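Local coordinates for aminodeoxyfutalosine deaminase (PDB 2IMR), which catalyses the zinc-dependent deamination of aminodeoxyfutalosine to futalosine, a step of menaquinone biosynthesis, and to a lesser extent deaminates adenosine and several related nucleosides, at residues A[112-117]-A[256-261]. Numbering follows the deposited sequence.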
loop_
_atom_site.group_PDB
_atom_site.type_symbol
_atom_site.label_atom_id
_atom_site.label_comp_id
_atom_site.label_asym_id
_atom_site.label_seq_id
_atom_site.Cartn_x
_atom_site.Cartn_y
_atom_site.Cartn_z
ATOM N N LEU A 112 4.829 -11.501 14.581
ATOM C CA LEU A 112 3.592 -11.945 13.941
ATOM C C LEU A 112 3.543 -13.458 13.694
ATOM O O LEU A 112 4.098 -13.964 12.717
ATOM C CB LEU A 112 3.408 -11.184 12.624
ATOM C CG LEU A 112 3.515 -9.657 12.749
ATOM C CD1 LEU A 112 3.204 -8.996 11.408
ATOM C CD2 LEU A 112 2.546 -9.159 13.816
ATOM N N PRO A 113 2.856 -14.197 14.578
ATOM C CA PRO A 113 2.710 -15.652 14.504
ATOM C C PRO A 113 2.299 -16.227 13.151
ATOM O O PRO A 113 2.881 -17.214 12.697
ATOM C CB PRO A 113 1.678 -15.946 15.590
ATOM C CG PRO A 113 2.002 -14.918 16.620
ATOM C CD PRO A 113 2.173 -13.674 15.776
ATOM N N TYR A 114 1.309 -15.616 12.503
ATOM C CA TYR A 114 0.840 -16.130 11.222
ATOM C C TYR A 114 1.862 -16.072 10.094
ATOM O O TYR A 114 1.705 -16.757 9.081
ATOM C CB TYR A 114 -0.473 -15.448 10.813
ATOM C CG TYR A 114 -0.436 -13.944 10.766
ATOM C CD1 TYR A 114 -0.132 -13.274 9.582
ATOM C CD2 TYR A 114 -0.726 -13.185 11.904
ATOM C CE1 TYR A 114 -0.124 -11.892 9.524
ATOM C CE2 TYR A 114 -0.718 -11.794 11.857
ATOM C CZ TYR A 114 -0.416 -11.155 10.660
ATOM O OH TYR A 114 -0.409 -9.781 10.597
ATOM N N PHE A 115 2.908 -15.267 10.254
ATOM C CA PHE A 115 3.948 -15.217 9.234
ATOM C C PHE A 115 4.738 -16.517 9.355
ATOM O O PHE A 115 5.179 -17.089 8.360
ATOM C CB PHE A 115 4.894 -14.033 9.453
ATOM C CG PHE A 115 4.539 -12.813 8.652
ATOM C CD1 PHE A 115 3.351 -12.128 8.887
ATOM C CD2 PHE A 115 5.398 -12.345 7.666
ATOM C CE1 PHE A 115 3.025 -10.992 8.154
ATOM C CE2 PHE A 115 5.079 -11.207 6.922
ATOM C CZ PHE A 115 3.889 -10.530 7.171
ATOM N N GLN A 116 4.906 -16.974 10.591
ATOM C CA GLN A 116 5.642 -18.199 10.876
ATOM C C GLN A 116 4.904 -19.433 10.367
ATOM O O GLN A 116 5.526 -20.430 9.992
ATOM C CB GLN A 116 5.866 -18.329 12.386
ATOM C CG GLN A 116 6.587 -17.147 13.020
ATOM C CD GLN A 116 7.950 -16.903 12.405
ATOM O OE1 GLN A 116 8.765 -17.821 12.293
ATOM N NE2 GLN A 116 8.208 -15.659 12.005
ATOM N N TRP A 117 3.577 -19.369 10.354
ATOM C CA TRP A 117 2.778 -20.500 9.902
ATOM C C TRP A 117 2.964 -20.789 8.416
ATOM O O TRP A 117 2.588 -21.858 7.936
ATOM C CB TRP A 117 1.296 -20.268 10.219
ATOM C CG TRP A 117 1.039 -20.023 11.682
ATOM C CD1 TRP A 117 1.830 -20.409 12.727
ATOM C CD2 TRP A 117 -0.080 -19.336 12.262
ATOM N NE1 TRP A 117 1.278 -20.001 13.917
ATOM C CE2 TRP A 117 0.105 -19.341 13.662
ATOM C CE3 TRP A 117 -1.221 -18.714 11.733
ATOM C CZ2 TRP A 117 -0.808 -18.747 14.543
ATOM C CZ3 TRP A 117 -2.130 -18.121 12.612
ATOM C CH2 TRP A 117 -1.915 -18.143 14.000
ATOM N N GLY A 256 -6.889 -16.583 21.315
ATOM C CA GLY A 256 -6.909 -17.102 19.960
ATOM C C GLY A 256 -5.518 -17.456 19.467
ATOM O O GLY A 256 -4.523 -17.101 20.108
ATOM N N PRO A 257 -5.415 -18.130 18.308
ATOM C CA PRO A 257 -4.168 -18.569 17.675
ATOM C C PRO A 257 -3.032 -17.558 17.533
ATOM O O PRO A 257 -1.869 -17.948 17.531
ATOM C CB PRO A 257 -4.633 -19.094 16.319
ATOM C CG PRO A 257 -6.012 -19.592 16.613
ATOM C CD PRO A 257 -6.570 -18.482 17.461
ATOM N N LEU A 258 -3.352 -16.274 17.396
ATOM C CA LEU A 258 -2.299 -15.271 17.261
ATOM C C LEU A 258 -1.703 -14.997 18.636
ATOM O O LEU A 258 -0.554 -15.337 18.908
ATOM C CB LEU A 258 -2.852 -13.965 16.669
ATOM C CG LEU A 258 -1.833 -12.929 16.156
ATOM C CD1 LEU A 258 -2.574 -11.800 15.452
ATOM C CD2 LEU A 258 -0.997 -12.371 17.299
ATOM N N TRP A 259 -2.502 -14.392 19.504
ATOM C CA TRP A 259 -2.045 -14.062 20.844
ATOM C C TRP A 259 -1.528 -15.265 21.626
ATOM O O TRP A 259 -0.441 -15.214 22.210
ATOM C CB TRP A 259 -3.170 -13.390 21.639
ATOM C CG TRP A 259 -2.709 -12.911 22.981
ATOM C CD1 TRP A 259 -2.968 -13.482 24.199
ATOM C CD2 TRP A 259 -1.860 -11.788 23.234
ATOM N NE1 TRP A 259 -2.327 -12.777 25.196
ATOM C CE2 TRP A 259 -1.641 -11.734 24.629
ATOM C CE3 TRP A 259 -1.260 -10.820 22.415
ATOM C CZ2 TRP A 259 -0.847 -10.750 25.222
ATOM C CZ3 TRP A 259 -0.473 -9.842 23.004
ATOM C CH2 TRP A 259 -0.272 -9.817 24.397
ATOM N N ASP A 260 -2.291 -16.352 21.636
ATOM C CA ASP A 260 -1.885 -17.530 22.397
ATOM C C ASP A 260 -0.643 -18.246 21.877
ATOM O O ASP A 260 -0.152 -19.176 22.514
ATOM C CB ASP A 260 -3.050 -18.521 22.501
ATOM C CG ASP A 260 -4.279 -17.911 23.156
ATOM O OD1 ASP A 260 -4.167 -16.806 23.732
ATOM O OD2 ASP A 260 -5.357 -18.539 23.098
ATOM N N ASN A 261 -0.128 -17.810 20.732
ATOM C CA ASN A 261 1.059 -18.439 20.145
ATOM C C ASN A 261 2.201 -17.449 19.900
ATOM O O ASN A 261 3.137 -17.734 19.156
ATOM C CB ASN A 261 0.674 -19.129 18.833
ATOM C CG ASN A 261 -0.294 -20.280 19.046
ATOM O OD1 ASN A 261 -1.258 -20.448 18.295
ATOM N ND2 ASN A 261 -0.036 -21.084 20.074
#
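At the margin of the active site of this amidohydrolase, the short helical turn 113-116 meets the loop that follows helix 245-253, where the ring of P113 packs against L258. The proline's CD lies 3.8 Å from CD2 of L258, the two side chains crossing at about a right angle, while its CG rests 3.5 Å from the carbonyl O of L258. L258 is extended (chi1 -166°, chi2 173°), which carries its other methyl, CD1, to the edge of the Y114 ring, 4.0 Å from CE2. In the TIM-barrel amidohydrolase fold the metal is held at the C-terminal ends of the barrel strands, and segments that follow them frame the pocket; here the same tyrosine reaches inward: its OH hydrogen-bonds OE1 of E243, probably the proton donor, and its ring stacks on H244. Replacing P113 by an alanine removes CG and CD, which would probably leave CD2 and the carbonyl O of L258 without the ring they rest against. Farther out, W117 turns the edge of its indole to P257, with CZ2 3.3 Å from the carbonyl O and CH2 3.7 Å from CB. One indole face lies under P113 O and Y114 CA of its own turn, while P257 and L258 also touch T246 of helix 245-253.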